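Local coordinates for protein Obg-like ATPase 1 (Schizosaccharomyces pombe, PDB 1NI3) that hydrolyses ATP, and GTP with lower efficiency, and negatively regulates the G2/M transition of the cell cycle, at residues 71-76 with 353-358; 187-192 with 213-218; 194-199 with 221-226; 308-313 with 334-339. All coordinates share one frame; numbering follows the deposited sequence.

Contact 1 of 4, residues 71-76 with 353-358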
loop_
_atom_site.group_PDB
_atom_site.type_symbol
_atom_site.label_atom_id
_atom_site.label_comp_id
_atom_site.label_asym_id
_atom_site.label_seq_id
_atom_site.Cartn_x
_atom_site.Cartn_y
_atom_site.Cartn_z
ATOM N N ASP A 71 13.747 9.286 12.204
ATOM C CA ASP A 71 13.740 10.411 13.126
ATOM C C ASP A 71 15.034 10.508 13.914
ATOM O O ASP A 71 15.718 11.530 13.874
ATOM C CB ASP A 71 12.587 10.267 14.114
ATOM C CG ASP A 71 11.231 10.429 13.466
ATOM O OD1 ASP A 71 11.176 10.616 12.244
ATOM O OD2 ASP A 71 10.215 10.352 14.191
ATOM N N TRP A 72 15.333 9.434 14.646
ATOM C CA TRP A 72 16.529 9.324 15.488
ATOM C C TRP A 72 17.802 9.550 14.686
ATOM O O TRP A 72 18.636 10.389 15.026
ATOM C CB TRP A 72 16.603 7.930 16.139
ATOM C CG TRP A 72 17.810 7.760 17.055
ATOM C CD1 TRP A 72 17.911 8.135 18.370
ATOM C CD2 TRP A 72 19.106 7.268 16.686
ATOM N NE1 TRP A 72 19.175 7.902 18.829
ATOM C CE2 TRP A 72 19.930 7.358 17.816
ATOM C CE3 TRP A 72 19.639 6.724 15.505
ATOM C CZ2 TRP A 72 21.268 6.983 17.810
ATOM C CZ3 TRP A 72 20.972 6.343 15.493
ATOM C CH2 TRP A 72 21.770 6.461 16.649
ATOM N N LEU A 73 17.942 8.772 13.621
ATOM C CA LEU A 73 19.099 8.880 12.764
ATOM C C LEU A 73 19.290 10.319 12.340
ATOM O O LEU A 73 20.405 10.821 12.326
ATOM C CB LEU A 73 18.956 7.959 11.546
ATOM C CG LEU A 73 19.129 6.454 11.788
ATOM C CD1 LEU A 73 18.777 5.698 10.521
ATOM C CD2 LEU A 73 20.565 6.158 12.202
ATOM N N CYS A 74 18.210 11.002 11.998
ATOM C CA CYS A 74 18.351 12.397 11.605
ATOM C C CYS A 74 18.928 13.203 12.760
ATOM O O CYS A 74 19.875 13.969 12.578
ATOM C CB CYS A 74 17.005 12.988 11.185
ATOM S SG CYS A 74 16.588 12.719 9.457
ATOM N N GLU A 75 18.367 13.013 13.952
ATOM C CA GLU A 75 18.827 13.739 15.134
ATOM C C GLU A 75 20.260 13.422 15.510
ATOM O O GLU A 75 20.994 14.289 15.981
ATOM C CB GLU A 75 17.915 13.458 16.331
ATOM C CG GLU A 75 16.540 14.089 16.174
ATOM C CD GLU A 75 16.613 15.476 15.542
ATOM O OE1 GLU A 75 17.244 16.376 16.146
ATOM O OE2 GLU A 75 16.045 15.665 14.439
ATOM N N ALA A 76 20.640 12.173 15.276
ATOM C CA ALA A 76 21.963 11.661 15.572
ATOM C C ALA A 76 23.066 12.191 14.657
ATOM O O ALA A 76 24.163 12.505 15.121
ATOM C CB ALA A 76 21.924 10.146 15.514
ATOM N N GLN A 353 19.771 -1.284 15.473
ATOM C CA GLN A 353 19.892 -1.537 16.903
ATOM C C GLN A 353 21.300 -1.302 17.449
ATOM O O GLN A 353 21.468 -0.738 18.531
ATOM C CB GLN A 353 19.451 -2.965 17.222
ATOM C CG GLN A 353 19.172 -3.183 18.697
ATOM C CD GLN A 353 18.254 -2.115 19.254
ATOM O OE1 GLN A 353 18.711 -1.059 19.690
ATOM N NE2 GLN A 353 16.950 -2.375 19.227
ATOM N N ASP A 354 22.311 -1.731 16.703
ATOM C CA ASP A 354 23.678 -1.548 17.154
ATOM C C ASP A 354 24.017 -0.063 17.145
ATOM O O ASP A 354 24.456 0.487 18.159
ATOM C CB ASP A 354 24.647 -2.315 16.261
ATOM C CG ASP A 354 24.339 -3.788 16.219
ATOM O OD1 ASP A 354 23.889 -4.321 17.269
ATOM O OD2 ASP A 354 24.546 -4.414 15.146
ATOM N N LEU A 355 23.807 0.590 16.005
ATOM C CA LEU A 355 24.094 2.006 15.897
ATOM C C LEU A 355 23.326 2.775 16.954
ATOM O O LEU A 355 23.861 3.698 17.556
ATOM C CB LEU A 355 23.720 2.527 14.510
ATOM C CG LEU A 355 24.120 3.988 14.263
ATOM C CD1 LEU A 355 25.628 4.121 14.315
ATOM C CD2 LEU A 355 23.612 4.448 12.911
ATOM N N PHE A 356 22.073 2.394 17.188
ATOM C CA PHE A 356 21.264 3.095 18.180
ATOM C C PHE A 356 21.788 2.879 19.586
ATOM O O PHE A 356 21.581 3.712 20.476
ATOM C CB PHE A 356 19.814 2.632 18.141
ATOM C CG PHE A 356 18.998 3.140 19.292
ATOM C CD1 PHE A 356 18.718 4.496 19.417
ATOM C CD2 PHE A 356 18.554 2.272 20.281
ATOM C CE1 PHE A 356 18.005 4.986 20.522
ATOM C CE2 PHE A 356 17.842 2.749 21.385
ATOM C CZ PHE A 356 17.569 4.104 21.506
ATOM N N ASP A 357 22.454 1.749 19.795
ATOM C CA ASP A 357 23.000 1.443 21.115
ATOM C C ASP A 357 24.373 2.066 21.359
ATOM O O ASP A 357 24.780 2.239 22.508
ATOM C CB ASP A 357 23.068 -0.076 21.323
ATOM C CG ASP A 357 21.693 -0.709 21.416
ATOM O OD1 ASP A 357 20.821 -0.164 22.135
ATOM O OD2 ASP A 357 21.479 -1.763 20.783
ATOM N N TYR A 358 25.078 2.414 20.286
ATOM C CA TYR A 358 26.405 2.993 20.426
ATOM C C TYR A 358 26.486 4.466 20.092
ATOM O O TYR A 358 27.512 5.108 20.330
ATOM C CB TYR A 358 27.390 2.230 19.572
ATOM C CG TYR A 358 27.675 0.866 20.126
ATOM C CD1 TYR A 358 26.685 -0.112 20.168
ATOM C CD2 TYR A 358 28.945 0.547 20.612
ATOM C CE1 TYR A 358 26.954 -1.376 20.684
ATOM C CE2 TYR A 358 29.225 -0.707 21.126
ATOM C CZ TYR A 358 28.229 -1.664 21.157
ATOM O OH TYR A 358 28.528 -2.907 21.655
#
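Trp72 meets Phe356 in a T-shaped (edge-to-face) pair: the phenyl ring directs its edge at one face of the indole, its centroid lying 4.9 Å from that of the five-membered ring, with the two planes at 78°. The leading atom is CD1 of Phe356, 3.5 Å from NE1 of Trp72. Further along the same indole, CA of Phe356 sits over the face of the six-membered ring, 4.1 Å from its centroid, a CH-pi contact. With CG anti to the backbone N (chi1 -179°), the indole is thrown out from its helix far enough to lie between the two helices, while Ala76 CB of its own helix lies over the opposite face, near the rim. The axes of segments 71-76, on helix 68-77 of the GTPase domain, and 353-358, on helix 352-358 of the TGS region, approach to 11.4 Å at 44°, so bulky side chains have to fill the space, and here they join the two domains. Leu355 continues the apolar strip: its CG lies 4.1 Å from Trp72 CZ3, and its CD2 reaches CD2 of Leu73 at 3.6 Å, where Ile384 of strand 384-386 also packs against both leucines. Replacing Trp72 by an alanine would probably leave the Phe356 edge without its aromatic face and open a gap between the helices. The Phe356 ring also makes a cation-pi contact with Lys359.

Contact 2 of 4, residues 187-192 with 213-218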
loop_
_atom_site.group_PDB
_atom_site.type_symbol
_atom_site.label_atom_id
_atom_site.label_comp_id
_atom_site.label_asym_id
_atom_site.label_seq_id
_atom_site.Cartn_x
_atom_site.Cartn_y
_atom_site.Cartn_z
ATOM N N ALA A 187 -5.440 -25.988 -15.663
ATOM C CA ALA A 187 -6.116 -26.601 -14.530
ATOM C C ALA A 187 -6.142 -25.612 -13.360
ATOM O O ALA A 187 -7.113 -25.561 -12.595
ATOM C CB ALA A 187 -5.403 -27.870 -14.118
ATOM N N ILE A 188 -5.072 -24.827 -13.236
ATOM C CA ILE A 188 -4.939 -23.837 -12.179
ATOM C C ILE A 188 -5.823 -22.631 -12.473
ATOM O O ILE A 188 -6.577 -22.183 -11.607
ATOM C CB ILE A 188 -3.479 -23.391 -12.053
ATOM C CG1 ILE A 188 -2.632 -24.598 -11.663
ATOM C CG2 ILE A 188 -3.353 -22.254 -11.042
ATOM C CD1 ILE A 188 -1.151 -24.334 -11.598
ATOM N N ILE A 189 -5.730 -22.099 -13.689
ATOM C CA ILE A 189 -6.563 -20.966 -14.040
ATOM C C ILE A 189 -8.004 -21.358 -13.748
ATOM O O ILE A 189 -8.822 -20.527 -13.350
ATOM C CB ILE A 189 -6.430 -20.598 -15.534
ATOM C CG1 ILE A 189 -5.326 -19.561 -15.718
ATOM C CG2 ILE A 189 -7.765 -20.054 -16.060
ATOM C CD1 ILE A 189 -3.985 -20.015 -15.274
ATOM N N GLU A 190 -8.301 -22.636 -13.953
ATOM C CA GLU A 190 -9.633 -23.169 -13.717
ATOM C C GLU A 190 -10.026 -22.940 -12.260
ATOM O O GLU A 190 -11.128 -22.472 -11.972
ATOM C CB GLU A 190 -9.649 -24.664 -14.026
ATOM C CG GLU A 190 -11.002 -25.212 -14.462
ATOM C CD GLU A 190 -11.461 -24.620 -15.778
ATOM O OE1 GLU A 190 -12.278 -23.668 -15.754
ATOM O OE2 GLU A 190 -10.996 -25.101 -16.837
ATOM N N LYS A 191 -9.122 -23.281 -11.345
ATOM C CA LYS A 191 -9.363 -23.097 -9.916
ATOM C C LYS A 191 -9.532 -21.615 -9.604
ATOM O O LYS A 191 -10.385 -21.241 -8.807
ATOM C CB LYS A 191 -8.192 -23.652 -9.094
ATOM C CG LYS A 191 -8.118 -25.171 -9.003
ATOM C CD LYS A 191 -6.886 -25.620 -8.199
ATOM C CE LYS A 191 -6.858 -25.021 -6.795
ATOM N NZ LYS A 191 -5.567 -25.294 -6.103
ATOM N N VAL A 192 -8.702 -20.779 -10.229
ATOM C CA VAL A 192 -8.768 -19.330 -10.028
ATOM C C VAL A 192 -10.187 -18.864 -10.347
ATOM O O VAL A 192 -10.754 -18.039 -9.625
ATOM C CB VAL A 192 -7.797 -18.591 -10.954
ATOM C CG1 VAL A 192 -8.002 -17.101 -10.834
ATOM C CG2 VAL A 192 -6.375 -18.963 -10.591
ATOM N N VAL A 213 0.504 -18.943 -7.026
ATOM C CA VAL A 213 0.623 -17.514 -6.782
ATOM C C VAL A 213 1.325 -16.894 -7.982
ATOM O O VAL A 213 0.943 -15.830 -8.473
ATOM C CB VAL A 213 1.435 -17.239 -5.499
ATOM C CG1 VAL A 213 1.934 -15.800 -5.495
ATOM C CG2 VAL A 213 0.570 -17.489 -4.277
ATOM N N GLU A 214 2.351 -17.590 -8.450
ATOM C CA GLU A 214 3.125 -17.146 -9.593
ATOM C C GLU A 214 2.229 -16.944 -10.807
ATOM O O GLU A 214 2.235 -15.887 -11.441
ATOM C CB GLU A 214 4.183 -18.192 -9.896
ATOM C CG GLU A 214 5.144 -17.819 -10.971
ATOM C CD GLU A 214 6.153 -18.895 -11.193
ATOM O OE1 GLU A 214 5.723 -20.035 -11.474
ATOM O OE2 GLU A 214 7.364 -18.611 -11.059
ATOM N N ILE A 215 1.453 -17.968 -11.131
ATOM C CA ILE A 215 0.557 -17.879 -12.275
ATOM C C ILE A 215 -0.403 -16.725 -12.079
ATOM O O ILE A 215 -0.492 -15.838 -12.914
ATOM C CB ILE A 215 -0.238 -19.172 -12.457
ATOM C CG1 ILE A 215 0.723 -20.289 -12.873
ATOM C CG2 ILE A 215 -1.340 -18.974 -13.494
ATOM C CD1 ILE A 215 0.092 -21.635 -13.010
ATOM N N ILE A 216 -1.116 -16.725 -10.967
ATOM C CA ILE A 216 -2.052 -15.651 -10.721
ATOM C C ILE A 216 -1.437 -14.267 -10.977
ATOM O O ILE A 216 -1.987 -13.489 -11.756
ATOM C CB ILE A 216 -2.602 -15.758 -9.301
ATOM C CG1 ILE A 216 -3.334 -17.096 -9.153
ATOM C CG2 ILE A 216 -3.565 -14.616 -9.018
ATOM C CD1 ILE A 216 -3.953 -17.332 -7.801
ATOM N N ASN A 217 -0.291 -13.964 -10.371
ATOM C CA ASN A 217 0.342 -12.652 -10.591
ATOM C C ASN A 217 0.387 -12.229 -12.057
ATOM O O ASN A 217 0.304 -11.038 -12.382
ATOM C CB ASN A 217 1.759 -12.629 -10.030
ATOM C CG ASN A 217 1.777 -12.610 -8.539
ATOM O OD1 ASN A 217 0.972 -11.930 -7.902
ATOM N ND2 ASN A 217 2.721 -13.330 -7.958
ATOM N N SER A 218 0.542 -13.203 -12.942
ATOM C CA SER A 218 0.596 -12.902 -14.360
ATOM C C SER A 218 -0.763 -12.424 -14.847
ATOM O O SER A 218 -0.880 -11.953 -15.973
ATOM C CB SER A 218 0.969 -14.142 -15.154
ATOM O OG SER A 218 -0.079 -15.111 -15.055
#
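Ile188 and Ile215 both hold CG1 beside the backbone N and anti to the carbonyl carbon (chi1 -62° and -68°), and with each chain extended beyond CG1 the two CD1 methyls come together from facing helices, 3.3 Å apart in the model. Ile215 also offers its other branch: CG2 meets CD1 of Ile189 at 3.4 Å, the two side chains crossing at about a right angle. One isoleucine thus fits against two successive residues of helix 179-199, and it is the most heavily covered side chain of the contact. A turn further on, Val192 CG2 lies 3.8 Å from CG1 of Ile216 and 4.0 Å from its CD1, these side chains lying alongside each other and running antiparallel.

The axes of the two segments approach to 10.4 Å and are inclined at 74°, a steep crossing that confines the touching surface to a compact patch. Helix 179-199 is the second long helix of the antiparallel hairpin it makes with helix 140-168, consistent with the coiled-coil element of YchF proteins. Val159 and Leu163 of helix 140-168 back Ile189, and Val159 also touches Val192, so the patch is continuous with the core of that hairpin. Ile203 closes it near Val192 and Ile216.

At the edge of the patch, Lys191 NZ pairs with Glu212 in a salt bridge. All five side chains that meet are aliphatic and buried, which implies that shape and exclusion of water, rather than directed polar bonds, hold helix 210-217 against the long helix.

Contact 3 of 4, residues 194-199 with 221-226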
loop_
_atom_site.group_PDB
_atom_site.type_symbol
_atom_site.label_atom_id
_atom_site.label_comp_id
_atom_site.label_asym_id
_atom_site.label_seq_id
_atom_site.Cartn_x
_atom_site.Cartn_y
_atom_site.Cartn_z
ATOM N N GLN A 194 -12.938 -20.913 -10.596
ATOM C CA GLN A 194 -13.739 -21.622 -9.602
ATOM C C GLN A 194 -13.883 -20.758 -8.351
ATOM O O GLN A 194 -14.987 -20.533 -7.869
ATOM C CB GLN A 194 -13.032 -22.929 -9.227
ATOM C CG GLN A 194 -13.581 -24.191 -9.879
ATOM C CD GLN A 194 -14.698 -24.815 -9.059
ATOM O OE1 GLN A 194 -14.487 -25.224 -7.913
ATOM N NE2 GLN A 194 -15.891 -24.891 -9.638
ATOM N N TYR A 195 -12.751 -20.282 -7.834
ATOM C CA TYR A 195 -12.726 -19.458 -6.626
ATOM C C TYR A 195 -13.530 -18.185 -6.832
ATOM O O TYR A 195 -14.509 -17.941 -6.133
ATOM C CB TYR A 195 -11.274 -19.091 -6.252
ATOM C CG TYR A 195 -11.050 -18.725 -4.789
ATOM C CD1 TYR A 195 -10.689 -19.699 -3.854
ATOM C CD2 TYR A 195 -11.219 -17.409 -4.334
ATOM C CE1 TYR A 195 -10.508 -19.376 -2.501
ATOM C CE2 TYR A 195 -11.034 -17.078 -2.982
ATOM C CZ TYR A 195 -10.684 -18.068 -2.075
ATOM O OH TYR A 195 -10.536 -17.758 -0.739
ATOM N N LEU A 196 -13.107 -17.380 -7.800
ATOM C CA LEU A 196 -13.761 -16.111 -8.101
ATOM C C LEU A 196 -15.268 -16.236 -8.260
ATOM O O LEU A 196 -16.016 -15.303 -7.960
ATOM C CB LEU A 196 -13.180 -15.516 -9.378
ATOM C CG LEU A 196 -11.708 -15.148 -9.259
ATOM C CD1 LEU A 196 -11.199 -14.692 -10.609
ATOM C CD2 LEU A 196 -11.530 -14.057 -8.211
ATOM N N THR A 197 -15.716 -17.394 -8.720
ATOM C CA THR A 197 -17.130 -17.601 -8.927
ATOM C C THR A 197 -17.828 -18.423 -7.845
ATOM O O THR A 197 -18.822 -17.978 -7.272
ATOM C CB THR A 197 -17.350 -18.230 -10.298
ATOM O OG1 THR A 197 -16.443 -19.328 -10.479
ATOM C CG2 THR A 197 -17.092 -17.203 -11.376
ATOM N N GLU A 198 -17.319 -19.618 -7.573
ATOM C CA GLU A 198 -17.905 -20.481 -6.557
ATOM C C GLU A 198 -17.716 -19.871 -5.174
ATOM O O GLU A 198 -18.652 -19.330 -4.581
ATOM C CB GLU A 198 -17.245 -21.860 -6.583
ATOM C CG GLU A 198 -18.183 -23.016 -6.930
ATOM C CD GLU A 198 -18.652 -22.957 -8.360
ATOM O OE1 GLU A 198 -17.793 -22.916 -9.270
ATOM O OE2 GLU A 198 -19.880 -22.978 -8.585
ATOM N N THR A 199 -16.493 -19.959 -4.668
ATOM C CA THR A 199 -16.167 -19.435 -3.354
ATOM C C THR A 199 -16.632 -17.994 -3.198
ATOM O O THR A 199 -16.933 -17.556 -2.088
ATOM C CB THR A 199 -14.658 -19.512 -3.124
ATOM O OG1 THR A 199 -14.144 -20.699 -3.745
ATOM C CG2 THR A 199 -14.350 -19.560 -1.648
ATOM N N LEU A 221 -4.872 -9.518 -11.489
ATOM C CA LEU A 221 -6.267 -9.420 -11.063
ATOM C C LEU A 221 -6.519 -8.273 -10.091
ATOM O O LEU A 221 -5.680 -7.954 -9.256
ATOM C CB LEU A 221 -6.708 -10.736 -10.419
ATOM C CG LEU A 221 -6.564 -11.975 -11.303
ATOM C CD1 LEU A 221 -7.024 -13.207 -10.553
ATOM C CD2 LEU A 221 -7.375 -11.783 -12.568
ATOM N N LEU A 222 -7.682 -7.656 -10.218
ATOM C CA LEU A 222 -8.060 -6.559 -9.351
ATOM C C LEU A 222 -8.137 -7.075 -7.922
ATOM O O LEU A 222 -7.619 -6.476 -6.973
ATOM C CB LEU A 222 -9.431 -6.023 -9.761
ATOM C CG LEU A 222 -9.427 -4.934 -10.829
ATOM C CD1 LEU A 222 -10.759 -4.897 -11.545
ATOM C CD2 LEU A 222 -9.119 -3.593 -10.177
ATOM N N THR A 223 -8.779 -8.228 -7.806
ATOM C CA THR A 223 -9.023 -8.915 -6.546
ATOM C C THR A 223 -7.771 -9.565 -5.912
ATOM O O THR A 223 -7.875 -10.305 -4.923
ATOM C CB THR A 223 -10.149 -9.961 -6.777
ATOM O OG1 THR A 223 -10.924 -10.122 -5.590
ATOM C CG2 THR A 223 -9.580 -11.299 -7.213
ATOM N N ALA A 224 -6.599 -9.267 -6.476
ATOM C CA ALA A 224 -5.332 -9.768 -5.971
ATOM C C ALA A 224 -4.694 -8.732 -5.054
ATOM O O ALA A 224 -4.031 -9.075 -4.097
ATOM C CB ALA A 224 -4.396 -10.078 -7.134
ATOM N N LYS A 225 -4.920 -7.461 -5.354
ATOM C CA LYS A 225 -4.342 -6.367 -4.575
ATOM C C LYS A 225 -4.859 -6.281 -3.144
ATOM O O LYS A 225 -6.063 -6.406 -2.898
ATOM C CB LYS A 225 -4.612 -5.029 -5.260
ATOM C CG LYS A 225 -4.425 -5.065 -6.766
ATOM C CD LYS A 225 -4.757 -3.722 -7.395
ATOM C CE LYS A 225 -4.714 -3.815 -8.906
ATOM N NZ LYS A 225 -3.369 -4.205 -9.399
ATOM N N PRO A 226 -3.959 -6.073 -2.168
ATOM C CA PRO A 226 -4.521 -5.991 -0.819
ATOM C C PRO A 226 -5.361 -4.723 -0.686
ATOM O O PRO A 226 -5.183 -3.758 -1.437
ATOM C CB PRO A 226 -3.288 -5.990 0.078
ATOM C CG PRO A 226 -2.221 -5.405 -0.797
ATOM C CD PRO A 226 -2.489 -6.050 -2.127
#
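Leu196, in the C-terminal part of helix 179-199, is the residue through which this helix meets Thr223 and Leu221. The helix is the returning arm of a long hairpin with helix 140-168, an insertion within the GTPase domain consistent with the coiled-coil element of YchF proteins; segment 221-226 is the linker, with a short 3-10 turn at 222-224, that leads into strand 227-232 of the central sheet.

In sequence order, Gln194 contributes its carbonyl, which accepts the backbone N-H of Glu198. Tyr195 faces a different neighbour: its ring meets that of Trp208, with the planes at about 60°, and has Thr199 CB over the centre of one face. Leu196 follows, turned to the linker. Its CG stands beside the backbone N (chi1 -64°), and the forked end then divides the work: CD2 goes to the threonine methyl and CD1 lies 4.4 Å from CD1 of Leu221, a looser contact. Asp155 and Val159 of helix 140-168 also touch Leu196, so the leucine is enclosed between helix and linker. Thr197 turns back on its own helix, its OG1 hydrogen-bonded to Tyr193 O, and from Tyr195 to Thr199 the backbone widens into a pi-type turn.

The linker is positioned by polar bonds beyond the leucine. The carboxylate of Asp155 receives the N-H groups of Leu222 and Thr223, one at each oxygen, which holds the 3-10 turn to helix 140-168. Beside it, Leu196 and Thr223 pass alongside with their ends pointing opposite ways, Leu196 CD2 lying 3.5 Å from Thr223 CG2.

Contact 4 of 4, residues 308-313 with 334-339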
loop_
_atom_site.group_PDB
_atom_site.type_symbol
_atom_site.label_atom_id
_atom_site.label_comp_id
_atom_site.label_asym_id
_atom_site.label_seq_id
_atom_site.Cartn_x
_atom_site.Cartn_y
_atom_site.Cartn_z
ATOM N N ILE A 308 10.054 -2.401 3.064
ATOM C CA ILE A 308 10.883 -2.131 4.228
ATOM C C ILE A 308 11.920 -1.134 3.718
ATOM O O ILE A 308 11.896 -0.754 2.546
ATOM C CB ILE A 308 11.650 -3.382 4.698
ATOM C CG1 ILE A 308 12.551 -3.893 3.569
ATOM C CG2 ILE A 308 10.693 -4.466 5.119
ATOM C CD1 ILE A 308 13.601 -4.894 4.019
ATOM N N ASN A 309 12.844 -0.723 4.577
ATOM C CA ASN A 309 13.849 0.231 4.142
ATOM C C ASN A 309 15.141 0.111 4.923
ATOM O O ASN A 309 15.212 -0.538 5.968
ATOM C CB ASN A 309 13.316 1.642 4.334
ATOM C CG ASN A 309 13.138 1.983 5.798
ATOM O OD1 ASN A 309 12.697 1.147 6.586
ATOM N ND2 ASN A 309 13.477 3.208 6.171
ATOM N N TYR A 310 16.170 0.747 4.389
ATOM C CA TYR A 310 17.455 0.793 5.047
ATOM C C TYR A 310 17.880 2.244 4.824
ATOM O O TYR A 310 17.301 2.923 3.973
ATOM C CB TYR A 310 18.444 -0.191 4.415
ATOM C CG TYR A 310 18.961 0.172 3.046
ATOM C CD1 TYR A 310 18.382 -0.349 1.889
ATOM C CD2 TYR A 310 20.066 1.009 2.907
ATOM C CE1 TYR A 310 18.903 -0.048 0.632
ATOM C CE2 TYR A 310 20.584 1.315 1.660
ATOM C CZ TYR A 310 20.001 0.781 0.531
ATOM O OH TYR A 310 20.541 1.068 -0.696
ATOM N N PHE A 311 18.853 2.746 5.580
ATOM C CA PHE A 311 19.256 4.141 5.407
ATOM C C PHE A 311 20.688 4.294 4.957
ATOM O O PHE A 311 21.442 3.334 4.899
ATOM C CB PHE A 311 19.112 4.925 6.715
ATOM C CG PHE A 311 17.860 4.631 7.468
ATOM C CD1 PHE A 311 17.814 3.590 8.380
ATOM C CD2 PHE A 311 16.713 5.388 7.254
ATOM C CE1 PHE A 311 16.647 3.308 9.069
ATOM C CE2 PHE A 311 15.541 5.111 7.938
ATOM C CZ PHE A 311 15.507 4.067 8.849
ATOM N N THR A 312 21.045 5.524 4.617
ATOM C CA THR A 312 22.409 5.857 4.245
ATOM C C THR A 312 22.635 7.177 4.958
ATOM O O THR A 312 22.215 8.235 4.490
ATOM C CB THR A 312 22.624 6.008 2.719
ATOM O OG1 THR A 312 21.815 7.065 2.207
ATOM C CG2 THR A 312 22.291 4.716 2.002
ATOM N N CYS A 313 23.268 7.101 6.126
ATOM C CA CYS A 313 23.526 8.285 6.942
ATOM C C CYS A 313 24.889 8.922 6.689
ATOM O O CYS A 313 25.848 8.266 6.282
ATOM C CB CYS A 313 23.402 7.907 8.405
ATOM S SG CYS A 313 21.924 6.951 8.709
ATOM N N GLY A 334 21.772 -1.402 -5.581
ATOM C CA GLY A 334 21.423 -1.001 -6.927
ATOM C C GLY A 334 20.451 0.155 -6.887
ATOM O O GLY A 334 20.476 1.036 -7.744
ATOM N N VAL A 335 19.593 0.147 -5.871
ATOM C CA VAL A 335 18.582 1.187 -5.689
ATOM C C VAL A 335 19.151 2.612 -5.828
ATOM O O VAL A 335 18.582 3.450 -6.532
ATOM C CB VAL A 335 17.897 1.031 -4.314
ATOM C CG1 VAL A 335 16.866 2.123 -4.105
ATOM C CG2 VAL A 335 17.236 -0.339 -4.227
ATOM N N ILE A 336 20.282 2.874 -5.177
ATOM C CA ILE A 336 20.915 4.185 -5.236
ATOM C C ILE A 336 21.582 4.441 -6.582
ATOM O O ILE A 336 21.239 5.389 -7.290
ATOM C CB ILE A 336 21.959 4.329 -4.118
ATOM C CG1 ILE A 336 21.273 4.172 -2.764
ATOM C CG2 ILE A 336 22.660 5.677 -4.221
ATOM C CD1 ILE A 336 22.168 4.417 -1.591
ATOM N N HIS A 337 22.548 3.598 -6.921
ATOM C CA HIS A 337 23.259 3.708 -8.188
ATOM C C HIS A 337 23.409 2.305 -8.762
ATOM O O HIS A 337 23.869 1.389 -8.073
ATOM C CB HIS A 337 24.646 4.341 -7.997
ATOM C CG HIS A 337 24.608 5.796 -7.617
ATOM N ND1 HIS A 337 23.842 6.725 -8.290
ATOM C CD2 HIS A 337 25.270 6.484 -6.654
ATOM C CE1 HIS A 337 24.033 7.921 -7.760
ATOM N NE2 HIS A 337 24.896 7.803 -6.767
ATOM N N THR A 338 23.005 2.141 -10.019
ATOM C CA THR A 338 23.070 0.856 -10.709
ATOM C C THR A 338 24.423 0.174 -10.529
ATOM O O THR A 338 24.489 -1.032 -10.276
ATOM C CB THR A 338 22.811 1.034 -12.210
ATOM O OG1 THR A 338 21.708 1.929 -12.403
ATOM C CG2 THR A 338 22.488 -0.308 -12.852
ATOM N N ASP A 339 25.493 0.957 -10.658
ATOM C CA ASP A 339 26.852 0.444 -10.513
ATOM C C ASP A 339 27.016 -0.360 -9.229
ATOM O O ASP A 339 27.555 -1.466 -9.247
ATOM C CB ASP A 339 27.866 1.590 -10.508
ATOM C CG ASP A 339 27.814 2.423 -11.772
ATOM O OD1 ASP A 339 27.925 1.847 -12.875
ATOM O OD2 ASP A 339 27.670 3.660 -11.662
#
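Ile336 carries most of the van der Waals contact. Its CD1 meets CG2 of Thr312 tip to tip at 3.6 Å, and both CG1 and CD1 of Ile336 lie 3.8 Å from the Tyr310 hydroxyl oxygen, OH. A looser touch comes from Val335, whose CB is 4.5 Å from the same OH. Torsions set this up: Thr312 has OG1 between its backbone N and carbonyl carbon (chi1 61°), which leaves CG2 as the atom facing the helix, and Tyr310 holds CG in the same position (chi1 72°), its ring reaching across from the strand.

The polar ends are satisfied by other partners. Tyr310 OH is hydrogen-bonded to Ala332 O, one turn earlier on helix 329-336, so the same oxygen that is bonded to the helix backbone also rests against the isoleucine. Thr312 OG1 bonds to Trp321 NE1 of the adjacent strand.

Aromatic and further apolar neighbours complete the layer: the Trp321 ring meets that of Tyr310 with planes at about 25°, and Trp321 also touches Ile336. An antiparallel strand pair, 307-312 with 317-324, packed under the helix that follows it is the beta-beta-alpha opening of a beta-grasp, the ubiquitin-like fold of TGS domains.

In the fold
The four contacts form two separate pairs, and contact 1 lies across the chain's centre from contacts 2 and 3. Contacts 1 and 4 touch, Leu73 CD1 lying 3.2 Å from Phe311 CD1 and Leu73 CD2 3.8 Å from Cys313 SG, so the interdomain helix contact and the TGS strand share one apolar region. Contacts 2 and 3 share helix 179-199 and have centres about 10 Å apart; Leu221 CD1 is 4.0 Å from both Val192 CG1 and Ile216 CG2. Between the pairs there is no touch: the centres of contacts 1 and 2 are about 45 Å apart, and the nearest atoms of contacts 3 and 4 about 13 Å. All lie away from the predicted nucleotide site around Lys33 and Ser34.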